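Local coordinates for protein glycoside Hydrolase Family 43_12 (Metagenome, PDB 7JVH) that probably hydrolyses glycosidic bonds of plant cell-wall polysaccharides such as xylan or arabinoxylan, as a glycoside hydrolase of family 43, subfamily 12, at residues A[62-74]-A[298-309]. Sequence-based numbering, arbitrary orientation.
Sequences PDPSICRKGDDYY and LADWAGHADLVE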
loop_
_atom_site.group_PDB
_atom_site.type_symbol
_atom_site.label_atom_id
_atom_site.label_comp_id
_atom_site.label_asym_id
_atom_site.label_seq_id
_atom_site.Cartn_x
_atom_site.Cartn_y
_atom_site.Cartn_z
ATOM N N PRO A 62 2.059 -2.609 -0.872
ATOM C CA PRO A 62 2.190 -4.021 -1.221
ATOM C C PRO A 62 2.178 -4.288 -2.726
ATOM O O PRO A 62 1.979 -3.376 -3.544
ATOM C CB PRO A 62 0.959 -4.649 -0.541
ATOM C CG PRO A 62 0.291 -3.528 0.236
ATOM C CD PRO A 62 0.686 -2.279 -0.472
ATOM N N ASP A 63 2.422 -5.553 -3.071
ATOM C CA ASP A 63 2.306 -6.051 -4.435
ATOM C C ASP A 63 2.969 -5.096 -5.427
ATOM O O ASP A 63 2.312 -4.524 -6.289
ATOM C CB ASP A 63 0.820 -6.248 -4.785
ATOM C CG ASP A 63 0.088 -7.103 -3.773
ATOM O OD1 ASP A 63 0.558 -8.230 -3.468
ATOM O OD2 ASP A 63 -0.968 -6.642 -3.281
ATOM N N PRO A 64 4.294 -4.869 -5.325
ATOM C CA PRO A 64 4.958 -3.872 -6.164
ATOM C C PRO A 64 5.131 -4.386 -7.580
ATOM O O PRO A 64 5.522 -5.543 -7.781
ATOM C CB PRO A 64 6.314 -3.697 -5.482
ATOM C CG PRO A 64 6.569 -5.006 -4.808
ATOM C CD PRO A 64 5.222 -5.534 -4.391
ATOM N N SER A 65 4.836 -3.515 -8.551
ATOM C CA SER A 65 5.023 -3.792 -9.957
ATOM C C SER A 65 5.818 -2.644 -10.563
ATOM O O SER A 65 5.643 -1.487 -10.187
ATOM C CB SER A 65 3.665 -3.918 -10.641
ATOM O OG SER A 65 3.802 -4.025 -12.045
ATOM N N ILE A 66 6.681 -2.978 -11.523
ATOM C CA ILE A 66 7.631 -2.038 -12.089
ATOM C C ILE A 66 7.836 -2.276 -13.584
ATOM O O ILE A 66 7.876 -3.413 -14.047
ATOM C CB ILE A 66 8.980 -2.095 -11.316
ATOM C CG1 ILE A 66 9.952 -1.046 -11.833
ATOM C CG2 ILE A 66 9.593 -3.486 -11.375
ATOM C CD1 ILE A 66 11.058 -0.720 -10.833
ATOM N N CYS A 67 7.949 -1.177 -14.331
ATOM C CA CYS A 67 8.231 -1.203 -15.744
ATOM C C CYS A 67 9.240 -0.100 -16.098
ATOM O O CYS A 67 9.481 0.811 -15.306
ATOM C CB CYS A 67 6.946 -1.024 -16.525
ATOM S SG CYS A 67 6.338 0.663 -16.568
ATOM N N ARG A 68 9.808 -0.197 -17.308
ATOM C CA ARG A 68 10.763 0.773 -17.812
ATOM C C ARG A 68 10.426 1.229 -19.225
ATOM O O ARG A 68 10.068 0.418 -20.076
ATOM C CB ARG A 68 12.174 0.178 -17.794
ATOM C CG ARG A 68 13.262 1.121 -18.289
ATOM C CD ARG A 68 14.645 0.513 -18.119
ATOM N NE ARG A 68 15.587 1.086 -19.076
ATOM C CZ ARG A 68 16.898 0.882 -19.074
ATOM N NH1 ARG A 68 17.470 0.076 -18.176
ATOM N NH2 ARG A 68 17.656 1.481 -19.983
ATOM N N LYS A 69 10.536 2.545 -19.445
ATOM C CA LYS A 69 10.569 3.155 -20.770
ATOM C C LYS A 69 11.799 4.065 -20.835
ATOM O O LYS A 69 11.872 5.063 -20.106
ATOM C CB LYS A 69 9.299 3.961 -21.030
ATOM C CG LYS A 69 9.270 4.615 -22.399
ATOM C CD LYS A 69 8.174 5.643 -22.516
ATOM C CE LYS A 69 8.188 6.281 -23.884
ATOM N NZ LYS A 69 7.175 7.359 -23.975
ATOM N N GLY A 70 12.762 3.701 -21.693
ATOM C CA GLY A 70 14.004 4.441 -21.858
ATOM C C GLY A 70 14.780 4.569 -20.557
ATOM O O GLY A 70 15.111 3.555 -19.917
ATOM N N ASP A 71 15.059 5.817 -20.155
ATOM C CA ASP A 71 15.744 6.122 -18.895
ATOM C C ASP A 71 14.831 6.123 -17.677
ATOM O O ASP A 71 15.326 6.238 -16.553
ATOM C CB ASP A 71 16.427 7.498 -18.968
ATOM C CG ASP A 71 17.496 7.569 -20.035
ATOM O OD1 ASP A 71 17.990 6.497 -20.464
ATOM O OD2 ASP A 71 17.847 8.705 -20.431
ATOM N N ASP A 72 13.513 6.006 -17.902
ATOM C CA ASP A 72 12.496 6.197 -16.861
ATOM C C ASP A 72 11.880 4.897 -16.338
ATOM O O ASP A 72 11.446 4.045 -17.126
ATOM C CB ASP A 72 11.387 7.098 -17.396
ATOM C CG ASP A 72 11.871 8.486 -17.695
ATOM O OD1 ASP A 72 12.432 9.114 -16.773
ATOM O OD2 ASP A 72 11.676 8.951 -18.833
ATOM N N TYR A 73 11.842 4.775 -15.003
ATOM C CA TYR A 73 11.220 3.661 -14.303
ATOM C C TYR A 73 9.927 4.145 -13.659
ATOM O O TYR A 73 9.848 5.276 -13.197
ATOM C CB TYR A 73 12.141 3.088 -13.210
ATOM C CG TYR A 73 13.435 2.495 -13.711
ATOM C CD1 TYR A 73 13.471 1.215 -14.256
ATOM C CD2 TYR A 73 14.644 3.211 -13.642
ATOM C CE1 TYR A 73 14.661 0.666 -14.717
ATOM C CE2 TYR A 73 15.826 2.667 -14.104
ATOM C CZ TYR A 73 15.827 1.396 -14.638
ATOM O OH TYR A 73 16.998 0.857 -15.117
ATOM N N TYR A 74 8.920 3.267 -13.636
ATOM C CA TYR A 74 7.645 3.531 -12.968
ATOM C C TYR A 74 7.279 2.343 -12.090
ATOM O O TYR A 74 7.444 1.198 -12.491
ATOM C CB TYR A 74 6.540 3.838 -13.980
ATOM C CG TYR A 74 6.833 5.051 -14.845
ATOM C CD1 TYR A 74 7.554 4.927 -16.017
ATOM C CD2 TYR A 74 6.384 6.316 -14.484
ATOM C CE1 TYR A 74 7.829 6.029 -16.817
ATOM C CE2 TYR A 74 6.645 7.418 -15.276
ATOM C CZ TYR A 74 7.374 7.266 -16.437
ATOM O OH TYR A 74 7.645 8.354 -17.217
ATOM N N LEU A 298 14.189 -9.493 11.348
ATOM C CA LEU A 298 14.025 -8.187 10.700
ATOM C C LEU A 298 12.815 -8.058 9.765
ATOM O O LEU A 298 11.980 -7.173 9.947
ATOM C CB LEU A 298 15.292 -7.836 9.898
ATOM C CG LEU A 298 15.382 -6.467 9.190
ATOM C CD1 LEU A 298 15.021 -6.553 7.711
ATOM C CD2 LEU A 298 14.656 -5.305 9.878
ATOM N N ALA A 299 12.771 -8.934 8.755
ATOM C CA ALA A 299 11.782 -8.917 7.681
ATOM C C ALA A 299 11.200 -10.306 7.445
ATOM O O ALA A 299 11.851 -11.306 7.697
ATOM C CB ALA A 299 12.389 -8.388 6.376
ATOM N N ASP A 300 9.973 -10.343 6.921
ATOM C CA ASP A 300 9.204 -11.570 6.747
ATOM C C ASP A 300 8.267 -11.452 5.531
ATOM O O ASP A 300 8.160 -10.381 4.905
ATOM C CB ASP A 300 8.364 -11.820 8.015
ATOM C CG ASP A 300 8.471 -13.220 8.524
ATOM O OD1 ASP A 300 8.778 -14.109 7.701
ATOM O OD2 ASP A 300 8.291 -13.449 9.734
ATOM N N TRP A 301 7.572 -12.554 5.226
ATOM C CA TRP A 301 6.528 -12.630 4.193
ATOM C C TRP A 301 7.011 -12.152 2.821
ATOM O O TRP A 301 6.303 -11.444 2.120
ATOM C CB TRP A 301 5.258 -11.858 4.591
ATOM C CG TRP A 301 4.637 -12.220 5.935
ATOM C CD1 TRP A 301 5.095 -13.118 6.854
ATOM C CD2 TRP A 301 3.453 -11.645 6.506
ATOM N NE1 TRP A 301 4.259 -13.156 7.948
ATOM C CE2 TRP A 301 3.246 -12.259 7.759
ATOM C CE3 TRP A 301 2.543 -10.664 6.074
ATOM C CZ2 TRP A 301 2.186 -11.905 8.606
ATOM C CZ3 TRP A 301 1.483 -10.317 6.908
ATOM C CH2 TRP A 301 1.314 -10.935 8.161
ATOM N N ALA A 302 8.223 -12.560 2.437
ATOM C CA ALA A 302 8.844 -12.079 1.215
ATOM C C ALA A 302 8.325 -12.830 -0.013
ATOM O O ALA A 302 8.458 -14.050 -0.110
ATOM C CB ALA A 302 10.356 -12.185 1.316
ATOM N N GLY A 303 7.745 -12.074 -0.950
ATOM C CA GLY A 303 7.320 -12.583 -2.232
ATOM C C GLY A 303 6.601 -11.517 -3.039
ATOM O O GLY A 303 6.681 -10.321 -2.723
ATOM N N HIS A 304 5.887 -11.973 -4.079
ATOM C CA HIS A 304 5.160 -11.118 -5.016
ATOM C C HIS A 304 6.083 -10.097 -5.669
ATOM O O HIS A 304 5.929 -8.878 -5.509
ATOM C CB HIS A 304 3.957 -10.411 -4.374
ATOM C CG HIS A 304 2.858 -10.146 -5.342
ATOM N ND1 HIS A 304 1.645 -10.799 -5.269
ATOM C CD2 HIS A 304 2.792 -9.355 -6.439
ATOM C CE1 HIS A 304 0.869 -10.404 -6.264
ATOM N NE2 HIS A 304 1.541 -9.531 -6.993
ATOM N N ALA A 305 7.053 -10.620 -6.426
ATOM C CA ALA A 305 8.103 -9.817 -7.021
ATOM C C ALA A 305 7.778 -9.448 -8.448
ATOM O O ALA A 305 6.861 -10.002 -9.063
ATOM C CB ALA A 305 9.413 -10.570 -6.967
ATOM N N ASP A 306 8.543 -8.498 -8.978
ATOM C CA ASP A 306 8.517 -8.149 -10.386
ATOM C C ASP A 306 9.914 -7.651 -10.767
ATOM O O ASP A 306 10.542 -6.916 -9.983
ATOM C CB ASP A 306 7.460 -7.080 -10.604
ATOM C CG ASP A 306 7.181 -6.785 -12.067
ATOM O OD1 ASP A 306 7.577 -7.554 -12.976
ATOM O OD2 ASP A 306 6.542 -5.749 -12.322
ATOM N N LEU A 307 10.399 -8.066 -11.945
ATOM C CA LEU A 307 11.746 -7.741 -12.414
ATOM C C LEU A 307 11.761 -6.593 -13.419
ATOM O O LEU A 307 10.808 -6.402 -14.171
ATOM C CB LEU A 307 12.387 -8.962 -13.077
ATOM C CG LEU A 307 12.408 -10.274 -12.303
ATOM C CD1 LEU A 307 13.215 -11.286 -13.099
ATOM C CD2 LEU A 307 12.965 -10.102 -10.891
ATOM N N VAL A 308 12.870 -5.851 -13.436
ATOM C CA VAL A 308 13.129 -4.834 -14.445
ATOM C C VAL A 308 14.626 -4.784 -14.777
ATOM O O VAL A 308 15.465 -4.920 -13.894
ATOM C CB VAL A 308 12.615 -3.455 -13.991
ATOM C CG1 VAL A 308 13.475 -2.896 -12.859
ATOM C CG2 VAL A 308 12.556 -2.500 -15.167
ATOM N N GLU A 309 14.934 -4.627 -16.067
ATOM C CA GLU A 309 16.286 -4.332 -16.547
ATOM C C GLU A 309 16.370 -2.863 -16.849
ATOM O O GLU A 309 16.522 -2.057 -15.948
ATOM C CB GLU A 309 16.637 -5.147 -17.794
ATOM C CG GLU A 309 16.874 -4.389 -19.108
ATOM C CD GLU A 309 16.909 -5.338 -20.285
ATOM O OE1 GLU A 309 17.551 -6.416 -20.189
ATOM O OE2 GLU A 309 16.296 -5.020 -21.329
#
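The innermost strands of two blades of the five-bladed beta-propeller, 65-69 and 300-308, meet side by side and nearly parallel (7°) through D306, V308 and H304. Polar contacts centre on the buried carboxylate of D306. Its OD2 accepts a nearly straight bond from I66 N (2.9 Å) and another from S65 OG (3.2 Å); the two donors arrive from opposite faces of the carboxylate plane, both on the anti side. OD1 bonds to Y244 OH, and S65 OG also accepts from I126 N, so two further blades take part. Apolar packing follows: V308 CG1 meets I66 CD1 at 3.8 Å, while chi1 (to CG1) of 71° sets CG2 anti to the backbone N, where it meets R68 CB and the edge of the Y73 ring. Just before strand 65-69, D63 sits over one face of the H304 imidazole, its CB 4.2 Å from the ring centroid in a CH-pi contact. D63 OD2 binds S78 and a glycerol, consistent with a pocket at the active-site end of the family's propeller. At the C-terminal end of strand 300-308, Y73 OH donates to E309 O (3.1 Å) in the carbonyl plane, and R68 NH1 adds a weak bond to that same oxygen.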